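Local coordinates for twitching motility protein PilT (Aquifex aeolicus, PDB 2EYU), which serves as the pilus retraction motor, a P-loop NTPase of the type II/IV secretion family that probably uses ATP to drive twitching motility, at residues S54-T59 with K72-Q77; R169-I174 with L234-E239; T218-L223 with K245-M250. The protein carries 1 engineered substitution. All coordinates share one frame; numbering follows the deposited sequence.

Contact 1: S54-T59 with K72-Q77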
ATOM      1  N   SER A  54       0.612   5.613 -21.604  1.00 27.10           N
ATOM      2  CA  SER A  54      -0.694   6.137 -22.010  1.00 32.00           C
ATOM      3  C   SER A  54      -1.806   5.173 -21.600  1.00 28.37           C
ATOM      4  O   SER A  54      -2.332   4.440 -22.426  1.00 24.64           O
ATOM      5  CB  SER A  54      -0.798   6.421 -23.502  1.00 37.25           C
ATOM      6  OG  SER A  54       0.194   5.804 -24.284  1.00 30.35           O
ATOM      7  N   TYR A  55      -2.204   5.189 -20.338  1.00 38.80           N
ATOM      8  CA  TYR A  55      -3.304   4.392 -19.827  1.00 28.72           C
ATOM      9  C   TYR A  55      -4.575   5.222 -19.634  1.00 24.77           C
ATOM     10  O   TYR A  55      -4.508   6.448 -19.682  1.00 36.23           O
ATOM     11  CB  TYR A  55      -2.991   3.833 -18.444  1.00 26.32           C
ATOM     12  CG  TYR A  55      -1.973   2.739 -18.323  1.00 31.35           C
ATOM     13  CD1 TYR A  55      -1.544   1.999 -19.409  1.00 32.75           C
ATOM     14  CD2 TYR A  55      -1.447   2.447 -17.066  1.00 39.43           C
ATOM     15  CE1 TYR A  55      -0.602   0.996 -19.255  1.00 39.61           C
ATOM     16  CE2 TYR A  55      -0.512   1.446 -16.914  1.00 41.25           C
ATOM     17  CZ  TYR A  55      -0.093   0.726 -18.007  1.00 33.08           C
ATOM     18  OH  TYR A  55       0.841  -0.274 -17.848  1.00 51.30           O
ATOM     19  N   HIS A  56      -5.670   4.529 -19.381  1.00 28.94           N
ATOM     20  CA  HIS A  56      -6.897   5.074 -18.827  1.00 24.85           C
ATOM     21  C   HIS A  56      -6.845   4.894 -17.304  1.00 38.42           C
ATOM     22  O   HIS A  56      -6.705   3.739 -16.870  1.00 23.57           O
ATOM     23  CB  HIS A  56      -8.140   4.398 -19.359  1.00 25.37           C
ATOM     24  CG  HIS A  56      -9.421   5.070 -18.997  1.00 28.17           C
ATOM     25  ND1 HIS A  56      -9.480   6.273 -18.315  1.00 31.84           N
ATOM     26  CD2 HIS A  56     -10.702   4.703 -19.233  1.00 33.08           C
ATOM     27  CE1 HIS A  56     -10.743   6.608 -18.142  1.00 31.81           C
ATOM     28  NE2 HIS A  56     -11.508   5.678 -18.689  1.00 43.86           N
ATOM     29  N   ILE A  57      -6.932   5.993 -16.551  1.00 23.48           N
ATOM     30  CA  ILE A  57      -6.777   5.837 -15.090  1.00 26.69           C
ATOM     31  C   ILE A  57      -8.031   6.354 -14.399  1.00 28.28           C
ATOM     32  O   ILE A  57      -8.509   7.457 -14.651  1.00 25.63           O
ATOM     33  CB  ILE A  57      -5.517   6.524 -14.546  1.00 24.23           C
ATOM     34  CG1 ILE A  57      -4.167   6.035 -15.068  1.00 21.25           C
ATOM     35  CG2 ILE A  57      -5.405   6.429 -13.018  1.00 13.53           C
ATOM     36  CD1 ILE A  57      -2.983   6.838 -14.547  1.00 19.36           C
ATOM     37  N   ILE A  58      -8.615   5.544 -13.507  1.00 19.58           N
ATOM     38  CA  ILE A  58      -9.838   6.045 -12.879  1.00 19.25           C
ATOM     39  C   ILE A  58      -9.601   6.106 -11.379  1.00 30.37           C
ATOM     40  O   ILE A  58      -9.080   5.158 -10.774  1.00 28.27           O
ATOM     41  CB  ILE A  58     -11.055   5.179 -13.228  1.00 29.47           C
ATOM     42  CG1 ILE A  58     -11.381   5.173 -14.732  1.00 22.90           C
ATOM     43  CG2 ILE A  58     -12.280   5.565 -12.413  1.00 20.97           C
ATOM     44  CD1 ILE A  58     -12.796   4.751 -15.046  1.00 21.18           C
ATOM     45  N   THR A  59      -9.979   7.235 -10.784  1.00 26.99           N
ATOM     46  CA  THR A  59      -9.781   7.446  -9.345  1.00 25.03           C
ATOM     47  C   THR A  59     -11.122   7.695  -8.666  1.00 18.06           C
ATOM     48  O   THR A  59     -12.026   8.283  -9.252  1.00 32.50           O
ATOM     49  CB  THR A  59      -8.846   8.640  -9.079  1.00 38.32           C
ATOM     50  OG1 THR A  59      -9.012   9.597 -10.135  1.00 59.83           O
ATOM     51  CG2 THR A  59      -7.381   8.241  -9.124  1.00 43.20           C
ATOM     52  N   LYS A  72       0.768  11.853 -20.112  1.00 36.61           N
ATOM     53  CA  LYS A  72       0.622  10.793 -21.109  1.00 36.35           C
ATOM     54  C   LYS A  72      -0.657   9.982 -20.963  1.00 32.10           C
ATOM     55  O   LYS A  72      -1.130   9.414 -21.953  1.00 26.55           O
ATOM     56  CB  LYS A  72       1.834   9.844 -21.040  1.00 39.61           C
ATOM     57  CG  LYS A  72       2.276   9.351 -22.405  1.00 39.09           C
ATOM     58  CD  LYS A  72       3.523   8.501 -22.409  1.00 36.08           C
ATOM     59  CE  LYS A  72       4.775   9.318 -22.669  1.00 35.16           C
ATOM     60  NZ  LYS A  72       5.653   9.457 -21.483  1.00 49.30           N
ATOM     61  N   SER A  73      -1.231   9.898 -19.758  1.00 27.20           N
ATOM     62  CA  SER A  73      -2.360   9.036 -19.481  1.00 21.92           C
ATOM     63  C   SER A  73      -3.666   9.827 -19.444  1.00 29.53           C
ATOM     64  O   SER A  73      -3.570  11.047 -19.425  1.00 31.91           O
ATOM     65  CB  SER A  73      -2.206   8.273 -18.151  1.00 20.40           C
ATOM     66  OG  SER A  73      -1.471   7.078 -18.291  1.00 42.71           O
ATOM     67  N   ILE A  74      -4.780   9.103 -19.447  1.00 28.13           N
ATOM     68  CA  ILE A  74      -6.121   9.668 -19.320  1.00 27.88           C
ATOM     69  C   ILE A  74      -6.712   9.355 -17.950  1.00 33.58           C
ATOM     70  O   ILE A  74      -7.089   8.212 -17.681  1.00 36.81           O
ATOM     71  CB  ILE A  74      -7.035   9.168 -20.451  1.00 34.20           C
ATOM     72  CG1 ILE A  74      -8.528   9.375 -20.202  1.00 30.27           C
ATOM     73  CG2 ILE A  74      -6.741   7.716 -20.789  1.00 63.79           C
ATOM     74  CD1 ILE A  74      -9.349   9.189 -21.465  1.00 42.71           C
ATOM     75  N   VAL A  75      -6.767  10.379 -17.100  1.00 28.69           N
ATOM     76  CA  VAL A  75      -7.154  10.251 -15.698  1.00 23.34           C
ATOM     77  C   VAL A  75      -8.488  10.878 -15.349  1.00 34.44           C
ATOM     78  O   VAL A  75      -8.782  12.074 -15.364  1.00 33.80           O
ATOM     79  CB  VAL A  75      -6.041  10.847 -14.799  1.00 32.68           C
ATOM     80  CG1 VAL A  75      -6.037  12.360 -14.916  1.00 39.43           C
ATOM     81  CG2 VAL A  75      -6.189  10.420 -13.343  1.00 24.51           C
ATOM     82  N   ASN A  76      -9.417   9.998 -14.980  1.00 28.64           N
ATOM     83  CA  ASN A  76     -10.690  10.467 -14.451  1.00 27.41           C
ATOM     84  C   ASN A  76     -10.687  10.345 -12.932  1.00 26.04           C
ATOM     85  O   ASN A  76     -10.501   9.243 -12.414  1.00 22.89           O
ATOM     86  CB  ASN A  76     -11.835   9.667 -15.068  1.00 28.66           C
ATOM     87  CG  ASN A  76     -12.016  10.017 -16.531  1.00 32.78           C
ATOM     88  OD1 ASN A  76     -11.119  10.607 -17.137  1.00 57.36           O
ATOM     89  ND2 ASN A  76     -13.162   9.666 -17.102  1.00 55.95           N
ATOM     90  N   GLN A  77     -10.866  11.460 -12.243  1.00 27.90           N
ATOM     91  CA  GLN A  77     -10.898  11.552 -10.796  1.00 39.00           C
ATOM     92  C   GLN A  77     -12.300  11.851 -10.273  1.00 39.04           C
ATOM     93  O   GLN A  77     -12.897  12.884 -10.550  1.00 30.02           O
ATOM     94  CB  GLN A  77      -9.938  12.629 -10.284  1.00 34.68           C
ATOM     95  CG  GLN A  77      -8.473  12.398 -10.628  1.00 31.30           C
ATOM     96  CD  GLN A  77      -7.577  13.361  -9.874  1.00 23.02           C
ATOM     97  OE1 GLN A  77      -7.424  13.191  -8.659  1.00 31.98           O
ATOM     98  NE2 GLN A  77      -7.016  14.357 -10.548  1.00 28.14           N
TER
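The carbonyl oxygen of Ile74 is gripped by two donors of the neighbouring strand. His56 ND1 reaches Ile74 O at 3.1 Å in a nearly straight bond (168°). It comes from above the carbonyl plane, while the oxygen lies almost in the plane of the imidazole ring. The backbone N of Ile57 bonds to the same oxygen, though its modelled length is too short to be trusted. The ring gets there because CG of His56 stands anti to its own backbone N (chi1 -170°). Ile74 CD1 then lies over one ring face, and Asn76 CG is 4.0 Å from His56 CE1 at the edge. The other ring nitrogen, NE2, bonds to Glu97 of helix 87-97. Were His56 an alanine, Ile74 O would probably lose one donor, Glu97 its imidazole partner and the Ile74 side chain some of its cover. Residues 56-59 and 74-77 run as parallel strands, 13° apart. In the sheet of this P-loop NTPase fold, 74-79 is the outermost strand and 56-61 its inner neighbour. Asn76 N bonds to Ile57 O at 2.7 Å, and Thr59 N to Asn76 O at 2.6 Å. The sheet face opposite His56 is apolar near Ile57. Its CG2 meets Val75 CG2 at 4.1 Å, its CD1 lies 4.0 Å from Ser73 CB, and helix 38-52 covers it through Ile46 and Ile49. Before the strands begin, a serine takes over the pairing. Tyr55 N donates to Ser73 OG at 2.9 Å, and this hydroxyl also bonds to Lys53 O.

Contact 2: R169-I174 with L234-E239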
ATOM      1  N   ARG A 169       4.844   5.714   7.821  1.00 27.86           N
ATOM      2  CA  ARG A 169       4.736   6.708   8.876  1.00 27.48           C
ATOM      3  C   ARG A 169       5.725   7.835   8.563  1.00 24.55           C
ATOM      4  O   ARG A 169       6.809   7.577   8.034  1.00 20.83           O
ATOM      5  CB  ARG A 169       5.004   6.118  10.250  1.00 31.44           C
ATOM      6  CG  ARG A 169       4.403   6.929  11.392  1.00 39.28           C
ATOM      7  CD  ARG A 169       4.651   6.241  12.727  1.00 43.78           C
ATOM      8  NE  ARG A 169       3.548   5.345  13.073  1.00 47.55           N
ATOM      9  CZ  ARG A 169       2.983   5.276  14.272  1.00 44.34           C
ATOM     10  NH1 ARG A 169       3.411   6.049  15.262  1.00 62.47           N
ATOM     11  NH2 ARG A 169       1.987   4.428  14.479  1.00 53.29           N
ATOM     12  N   LEU A 170       5.310   9.051   8.881  1.00 24.61           N
ATOM     13  CA  LEU A 170       6.119  10.246   8.703  1.00 24.29           C
ATOM     14  C   LEU A 170       6.688  10.680  10.050  1.00 28.50           C
ATOM     15  O   LEU A 170       5.898  10.933  10.966  1.00 46.51           O
ATOM     16  CB  LEU A 170       5.274  11.362   8.079  1.00 16.38           C
ATOM     17  CG  LEU A 170       4.913  11.221   6.602  1.00 27.68           C
ATOM     18  CD1 LEU A 170       3.678  12.049   6.272  1.00 55.44           C
ATOM     19  CD2 LEU A 170       6.071  11.650   5.724  1.00 25.96           C
ATOM     20  N   LEU A 171       8.005  10.745  10.190  1.00 29.75           N
ATOM     21  CA  LEU A 171       8.647  11.094  11.456  1.00 26.83           C
ATOM     22  C   LEU A 171       9.241  12.501  11.388  1.00 33.45           C
ATOM     23  O   LEU A 171       9.649  12.930  10.304  1.00 34.29           O
ATOM     24  CB  LEU A 171       9.820  10.195  11.757  1.00 23.09           C
ATOM     25  CG  LEU A 171       9.715   8.901  12.555  1.00 38.86           C
ATOM     26  CD1 LEU A 171       9.951   9.168  14.035  1.00 45.58           C
ATOM     27  CD2 LEU A 171       8.379   8.217  12.336  1.00 39.78           C
ATOM     28  N   PRO A 172       9.357  13.199  12.507  1.00 41.30           N
ATOM     29  CA  PRO A 172      10.087  14.473  12.482  1.00 46.84           C
ATOM     30  C   PRO A 172      11.587  14.232  12.310  1.00 54.09           C
ATOM     31  O   PRO A 172      11.969  13.065  12.323  1.00 41.78           O
ATOM     32  CB  PRO A 172       9.833  15.049  13.876  1.00 46.02           C
ATOM     33  CG  PRO A 172       9.625  13.839  14.725  1.00 47.61           C
ATOM     34  CD  PRO A 172       8.847  12.882  13.848  1.00 43.21           C
ATOM     35  N   LYS A 173      12.334  15.308  12.193  1.00 74.55           N
ATOM     36  CA  LYS A 173      13.760  15.502  12.290  1.00 83.65           C
ATOM     37  C   LYS A 173      14.354  16.325  11.136  1.00 95.17           C
ATOM     38  O   LYS A 173      13.697  17.184  10.538  1.00101.52           O
ATOM     39  CB  LYS A 173      14.531  14.183  12.337  1.00 80.71           C
ATOM     40  CG  LYS A 173      15.114  13.729  13.659  1.00 72.50           C
ATOM     41  CD  LYS A 173      14.104  13.890  14.793  1.00 62.63           C
ATOM     42  CE  LYS A 173      14.406  15.267  15.441  1.00 44.10           C
ATOM     43  NZ  LYS A 173      15.520  15.869  14.639  1.00 46.77           N
ATOM     44  N   ILE A 174      15.625  16.001  10.894  1.00105.63           N
ATOM     45  CA  ILE A 174      16.487  16.688   9.940  1.00113.16           C
ATOM     46  C   ILE A 174      16.752  15.872   8.679  1.00112.70           C
ATOM     47  O   ILE A 174      16.231  14.769   8.512  1.00112.27           O
ATOM     48  CB  ILE A 174      17.824  17.042  10.618  1.00117.05           C
ATOM     49  CG1 ILE A 174      18.413  18.386  10.167  1.00119.43           C
ATOM     50  CG2 ILE A 174      18.827  15.917  10.444  1.00118.48           C
ATOM     51  CD1 ILE A 174      18.282  19.483  11.228  1.00126.02           C
ATOM     52  N   LEU A 234      16.287   8.441  18.883  1.00 32.92           N
ATOM     53  CA  LEU A 234      15.910   7.202  19.548  1.00 29.29           C
ATOM     54  C   LEU A 234      14.462   7.274  20.006  1.00 31.86           C
ATOM     55  O   LEU A 234      13.716   6.339  19.715  1.00 25.02           O
ATOM     56  CB  LEU A 234      16.798   6.898  20.758  1.00 33.31           C
ATOM     57  CG  LEU A 234      16.631   5.548  21.453  1.00 27.75           C
ATOM     58  CD1 LEU A 234      16.642   4.389  20.459  1.00 21.74           C
ATOM     59  CD2 LEU A 234      17.725   5.320  22.484  1.00 21.23           C
ATOM     60  N   GLU A 235      14.092   8.349  20.718  1.00 30.28           N
ATOM     61  CA  GLU A 235      12.736   8.391  21.288  1.00 23.37           C
ATOM     62  C   GLU A 235      11.661   8.371  20.209  1.00 28.73           C
ATOM     63  O   GLU A 235      10.579   7.796  20.341  1.00 30.96           O
ATOM     64  CB  GLU A 235      12.561   9.633  22.151  1.00 33.96           C
ATOM     65  CG  GLU A 235      13.868  10.206  22.687  1.00 53.60           C
ATOM     66  CD  GLU A 235      13.801  11.719  22.822  1.00 70.34           C
ATOM     67  OE1 GLU A 235      14.732  12.325  23.401  1.00 80.82           O
ATOM     68  OE2 GLU A 235      12.800  12.299  22.336  1.00 72.07           O
ATOM     69  N   ASP A 236      11.948   9.034  19.097  1.00 28.20           N
ATOM     70  CA  ASP A 236      10.984   9.092  17.995  1.00 27.49           C
ATOM     71  C   ASP A 236      10.743   7.719  17.378  1.00 26.83           C
ATOM     72  O   ASP A 236       9.640   7.399  16.942  1.00 29.49           O
ATOM     73  CB  ASP A 236      11.505  10.070  16.932  1.00 36.87           C
ATOM     74  CG  ASP A 236      11.269  11.509  17.380  1.00 44.31           C
ATOM     75  OD1 ASP A 236      10.388  11.683  18.249  1.00 53.14           O
ATOM     76  OD2 ASP A 236      11.949  12.421  16.872  1.00 44.00           O
ATOM     77  N   ALA A 237      11.807   6.930  17.349  1.00 29.59           N
ATOM     78  CA  ALA A 237      11.841   5.612  16.733  1.00 41.48           C
ATOM     79  C   ALA A 237      11.017   4.630  17.556  1.00 41.09           C
ATOM     80  O   ALA A 237      10.095   3.990  17.058  1.00 36.12           O
ATOM     81  CB  ALA A 237      13.274   5.131  16.587  1.00 44.80           C
HETATM   82  N   MSE A 238      11.371   4.552  18.830  1.00 33.14           N
HETATM   83  CA  MSE A 238      10.601   3.805  19.816  1.00 33.09           C
HETATM   84  C   MSE A 238       9.127   4.192  19.823  1.00 25.03           C
HETATM   85  O   MSE A 238       8.221   3.349  19.948  1.00 27.86           O
HETATM   86  CB  MSE A 238      11.206   4.041  21.207  1.00 40.06           C
HETATM   87  CG  MSE A 238      12.614   3.490  21.384  1.00 42.08           C
HETATM   88 SE   MSE A 238      12.655   1.572  21.110  1.00 55.86          SE
HETATM   89  CE  MSE A 238      11.181   1.304  22.319  1.00 54.14           C
ATOM     90  N   GLU A 239       8.846   5.485  19.676  1.00 22.31           N
ATOM     91  CA  GLU A 239       7.464   5.962  19.687  1.00 38.00           C
ATOM     92  C   GLU A 239       6.611   5.435  18.536  1.00 40.93           C
ATOM     93  O   GLU A 239       5.392   5.312  18.665  1.00 28.88           O
ATOM     94  CB  GLU A 239       7.462   7.495  19.644  1.00 54.27           C
ATOM     95  CG  GLU A 239       7.460   8.192  20.994  1.00 61.00           C
ATOM     96  CD  GLU A 239       6.911   9.606  20.943  1.00 66.83           C
ATOM     97  OE1 GLU A 239       6.303  10.044  21.940  1.00 63.68           O
ATOM     98  OE2 GLU A 239       7.094  10.304  19.920  1.00 62.88           O
TER
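The flat carboxylate of Asp236 meets the other segment through one oxygen. Pro172 CG lies 3.5 Å from Asp236 OD2, and Lys173 CD lies 3.3 Å from the same OD2. Both partners are aliphatic carbons. The second flat group is the guanidinium of Arg169. Glu239 O sits obliquely to it, 4.0 Å from Arg169 NH1, so this is a loose approach. Arg169 NH2 is hydrogen-bonded to Asn133. CG of Asp236 is anti to its carbonyl carbon (chi1 -77°), which turns the carboxylate toward the proline ring. Nearer the helix backbone, Leu171 CD1 packs tightly on Asp236 CB at 3.4 Å, the two side chains lying alongside and pointing opposite ways. The ammonium of Lys173 bends off: its NZ is 5.4 Å from Asp236 OD2, so any attraction between the charges is probably weak. The segments share no hydrogen bond. This is a helix laid against the end of a strand: residues 234-239 run nearly antiparallel to residues 169-171, at 163°, with axes 10.1 Å apart. Strand 162-171 pairs antiparallel with strand 179-185, where Leu171 touches Val179. Leu171 also reaches Ile232 and Ala240, and helix 234-240 in turn touches helix 244-251 through Ala237 and Leu247.

Contact 3: T218-L223 with K245-M250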
ATOM      1  N   THR A 218      10.845  -4.694   7.188  1.00 23.20           N
ATOM      2  CA  THR A 218       9.909  -4.407   8.275  1.00 19.96           C
ATOM      3  C   THR A 218      10.026  -2.934   8.651  1.00 27.65           C
ATOM      4  O   THR A 218      11.043  -2.320   8.332  1.00 23.23           O
ATOM      5  CB  THR A 218      10.220  -5.297   9.487  1.00 31.94           C
ATOM      6  OG1 THR A 218      10.124  -6.670   9.058  1.00 37.77           O
ATOM      7  CG2 THR A 218       9.220  -5.127  10.615  1.00 39.54           C
HETATM    8  N   MSE A 219       9.035  -2.389   9.323  1.00 30.49           N
HETATM    9  CA  MSE A 219       9.054  -1.008   9.818  1.00 29.19           C
HETATM   10  C   MSE A 219      10.173  -0.799  10.825  1.00 25.66           C
HETATM   11  O   MSE A 219      10.927   0.179  10.750  1.00 24.62           O
HETATM   12  CB  MSE A 219       7.672  -0.774  10.422  1.00 35.49           C
HETATM   13  CG  MSE A 219       7.474   0.501  11.211  1.00 46.41           C
HETATM   14 SE   MSE A 219       7.503   2.040  10.061  1.00 60.16          SE
HETATM   15  CE  MSE A 219       5.662   1.814   9.525  1.00 26.15           C
ATOM     16  N   ASN A 220      10.276  -1.734  11.769  1.00 18.74           N
ATOM     17  CA  ASN A 220      11.290  -1.746  12.822  1.00 15.22           C
ATOM     18  C   ASN A 220      12.684  -1.654  12.235  1.00 28.62           C
ATOM     19  O   ASN A 220      13.599  -1.005  12.753  1.00 32.23           O
ATOM     20  CB  ASN A 220      11.147  -3.011  13.660  1.00 26.86           C
ATOM     21  CG  ASN A 220      10.312  -2.843  14.906  1.00 34.61           C
ATOM     22  OD1 ASN A 220      10.005  -3.801  15.617  1.00 35.71           O
ATOM     23  ND2 ASN A 220       9.941  -1.609  15.192  1.00 16.09           N
ATOM     24  N   GLN A 221      12.882  -2.313  11.089  1.00 25.44           N
ATOM     25  CA  GLN A 221      14.196  -2.189  10.456  1.00 30.23           C
ATOM     26  C   GLN A 221      14.435  -0.785   9.904  1.00 40.94           C
ATOM     27  O   GLN A 221      15.504  -0.173  10.051  1.00 29.02           O
ATOM     28  CB  GLN A 221      14.333  -3.211   9.336  1.00 40.80           C
ATOM     29  CG  GLN A 221      14.092  -4.677   9.687  1.00 38.81           C
ATOM     30  CD  GLN A 221      14.431  -5.505   8.449  1.00 46.13           C
ATOM     31  OE1 GLN A 221      13.568  -6.101   7.807  1.00 29.58           O
ATOM     32  NE2 GLN A 221      15.721  -5.485   8.125  1.00 36.53           N
ATOM     33  N   THR A 222      13.410  -0.269   9.236  1.00 39.63           N
ATOM     34  CA  THR A 222      13.464   1.047   8.614  1.00 33.82           C
ATOM     35  C   THR A 222      13.689   2.146   9.653  1.00 33.47           C
ATOM     36  O   THR A 222      14.421   3.105   9.415  1.00 29.97           O
ATOM     37  CB  THR A 222      12.184   1.361   7.824  1.00 34.49           C
ATOM     38  OG1 THR A 222      11.975   0.423   6.758  1.00 26.45           O
ATOM     39  CG2 THR A 222      12.340   2.733   7.177  1.00 16.72           C
ATOM     40  N   LEU A 223      13.060   2.026  10.816  1.00 27.55           N
ATOM     41  CA  LEU A 223      13.339   2.895  11.947  1.00 23.14           C
ATOM     42  C   LEU A 223      14.769   2.766  12.444  1.00 30.32           C
ATOM     43  O   LEU A 223      15.505   3.707  12.757  1.00 23.86           O
ATOM     44  CB  LEU A 223      12.380   2.551  13.101  1.00 16.97           C
ATOM     45  CG  LEU A 223      10.908   2.804  12.804  1.00 25.91           C
ATOM     46  CD1 LEU A 223      10.018   2.117  13.832  1.00 15.81           C
ATOM     47  CD2 LEU A 223      10.663   4.302  12.749  1.00 20.97           C
ATOM     48  N   LYS A 245       9.765  -3.702  21.535  1.00 42.14           N
ATOM     49  CA  LYS A 245      10.646  -4.706  22.127  1.00 37.03           C
ATOM     50  C   LYS A 245      11.668  -5.266  21.142  1.00 32.23           C
ATOM     51  O   LYS A 245      12.829  -5.490  21.506  1.00 27.54           O
ATOM     52  CB  LYS A 245       9.807  -5.857  22.692  1.00 40.72           C
ATOM     53  CG  LYS A 245       9.870  -5.969  24.206  1.00 43.85           C
ATOM     54  CD  LYS A 245       8.972  -4.932  24.862  1.00 37.73           C
ATOM     55  CE  LYS A 245       8.932  -5.139  26.369  1.00 39.51           C
ATOM     56  NZ  LYS A 245       8.314  -6.457  26.722  1.00 54.79           N
ATOM     57  N   GLU A 246      11.205  -5.495  19.918  1.00 24.81           N
ATOM     58  CA  GLU A 246      12.043  -5.906  18.800  1.00 36.49           C
ATOM     59  C   GLU A 246      13.043  -4.815  18.431  1.00 25.33           C
ATOM     60  O   GLU A 246      14.217  -5.098  18.178  1.00 38.07           O
ATOM     61  CB  GLU A 246      11.165  -6.269  17.596  1.00 42.69           C
ATOM     62  CG  GLU A 246      11.790  -7.178  16.563  1.00 43.84           C
ATOM     63  CD  GLU A 246      11.270  -7.039  15.152  1.00 50.21           C
ATOM     64  OE1 GLU A 246      11.950  -7.491  14.200  1.00 65.18           O
ATOM     65  OE2 GLU A 246      10.178  -6.479  14.932  1.00 38.07           O
ATOM     66  N   LEU A 247      12.657  -3.541  18.399  1.00 30.89           N
ATOM     67  CA  LEU A 247      13.663  -2.508  18.077  1.00 23.03           C
ATOM     68  C   LEU A 247      14.690  -2.411  19.190  1.00 21.78           C
ATOM     69  O   LEU A 247      15.901  -2.223  18.980  1.00 24.65           O
ATOM     70  CB  LEU A 247      12.974  -1.173  17.814  1.00 31.25           C
ATOM     71  CG  LEU A 247      13.746   0.018  17.277  1.00 33.92           C
ATOM     72  CD1 LEU A 247      14.622  -0.332  16.076  1.00 22.90           C
ATOM     73  CD2 LEU A 247      12.813   1.163  16.878  1.00 24.01           C
ATOM     74  N   GLU A 248      14.208  -2.532  20.440  1.00 23.69           N
ATOM     75  CA  GLU A 248      15.207  -2.349  21.507  1.00 21.16           C
ATOM     76  C   GLU A 248      16.193  -3.507  21.444  1.00 25.92           C
ATOM     77  O   GLU A 248      17.382  -3.333  21.676  1.00 28.49           O
ATOM     78  CB  GLU A 248      14.568  -2.276  22.880  1.00 14.96           C
ATOM     79  CG  GLU A 248      14.084  -3.610  23.426  1.00 30.81           C
ATOM     80  CD  GLU A 248      13.693  -3.520  24.887  1.00 44.88           C
ATOM     81  OE1 GLU A 248      13.524  -2.381  25.374  1.00 64.59           O
ATOM     82  OE2 GLU A 248      13.549  -4.576  25.544  1.00 59.20           O
ATOM     83  N   ARG A 249      15.661  -4.695  21.121  1.00 24.32           N
ATOM     84  CA  ARG A 249      16.562  -5.843  20.978  1.00 22.72           C
ATOM     85  C   ARG A 249      17.522  -5.558  19.834  1.00 27.79           C
ATOM     86  O   ARG A 249      18.676  -5.964  19.799  1.00 38.38           O
ATOM     87  CB  ARG A 249      15.801  -7.143  20.744  1.00 24.61           C
ATOM     88  CG  ARG A 249      15.319  -7.834  22.003  1.00 32.50           C
ATOM     89  CD  ARG A 249      16.470  -8.048  22.968  1.00 51.00           C
ATOM     90  NE  ARG A 249      16.586  -7.059  24.027  1.00 57.13           N
ATOM     91  CZ  ARG A 249      17.579  -6.188  24.155  1.00 60.94           C
ATOM     92  NH1 ARG A 249      18.575  -6.164  23.276  1.00 58.55           N
ATOM     93  NH2 ARG A 249      17.581  -5.332  25.170  1.00 43.69           N
HETATM   94  N   MSE A 250      17.021  -4.833  18.827  1.00 34.06           N
HETATM   95  CA  MSE A 250      17.919  -4.586  17.700  1.00 38.07           C
HETATM   96  C   MSE A 250      19.104  -3.713  18.117  1.00 44.21           C
HETATM   97  O   MSE A 250      20.244  -4.094  17.845  1.00 30.79           O
HETATM   98  CB  MSE A 250      17.157  -3.928  16.552  1.00 24.15           C
HETATM   99  CG  MSE A 250      16.049  -4.817  15.999  1.00 29.44           C
HETATM  100 SE   MSE A 250      15.471  -4.184  14.263  1.00 91.42          SE
HETATM  101  CE  MSE A 250      13.705  -4.909  14.515  1.00 73.25           C
TER
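Within segments 218-223 and 245-250 the CA atoms of Asn220 and Leu247 come nearest, where helices 219-228 and 244-251 pack in the helical C-terminal part of this domain. The axes of the two short segments cross at -43° and lie 9.7 Å apart. Met250, modelled as selenomethionine, reaches across to the first helix with an extended chain, and its CE touches Asn220 CB at 3.3 Å in van der Waals contact. The two side chains cross at about a right angle. Leu247 splits its branches between two partners. Its CD1 lies 3.5 Å from Asn220 O, a methyl against a carbonyl oxygen, and its CD2 packs 4.0 Å from Leu223 CB. CG of Leu247 stands anti to the backbone N (chi1 -172°), which carries both methyls toward the other helix. Pro242 and Asp243, just before the second helix, also touch Asn220. The polar contacts gather round Glu246. Its carboxylate faces the buried amide of Asn220, with the two planes 63° apart. Tyr204 of helix 200-209 hydrogen-bonds to Glu246 OE2 and probably helps hold the carboxylate beside the amide. A hydrogen bond from Thr222 OG1 to Tyr182 O ties the first helix to strand 179-185. Thr218 is the N-cap residue, but its side chain makes no capping bond. The side chain of Gln221 turns back instead, and its OE1 accepts the backbone N-H of Thr218 at 3.1 Å in a practically straight bond of 178°.

In the fold
From the N terminus, contact 1 comes first. It closes a short helix-free loop between strands 56-61 and 74-79 and so completes one edge of the sheet. Contact 2 opens much later, at the end of strand 162-171, and closes on helix 234-240. Contact 3 starts within that loop, on helix 219-228, and closes beyond it on helix 244-251. Contacts 2 and 3 therefore cross. They also touch: Ala237 O packs against Leu223 CD1. Together they tie three successive C-terminal helices to one another and to the sheet. Contact 1 lies on the opposite side of the chain's centre from both, about 36 Å from contact 2, centre to centre.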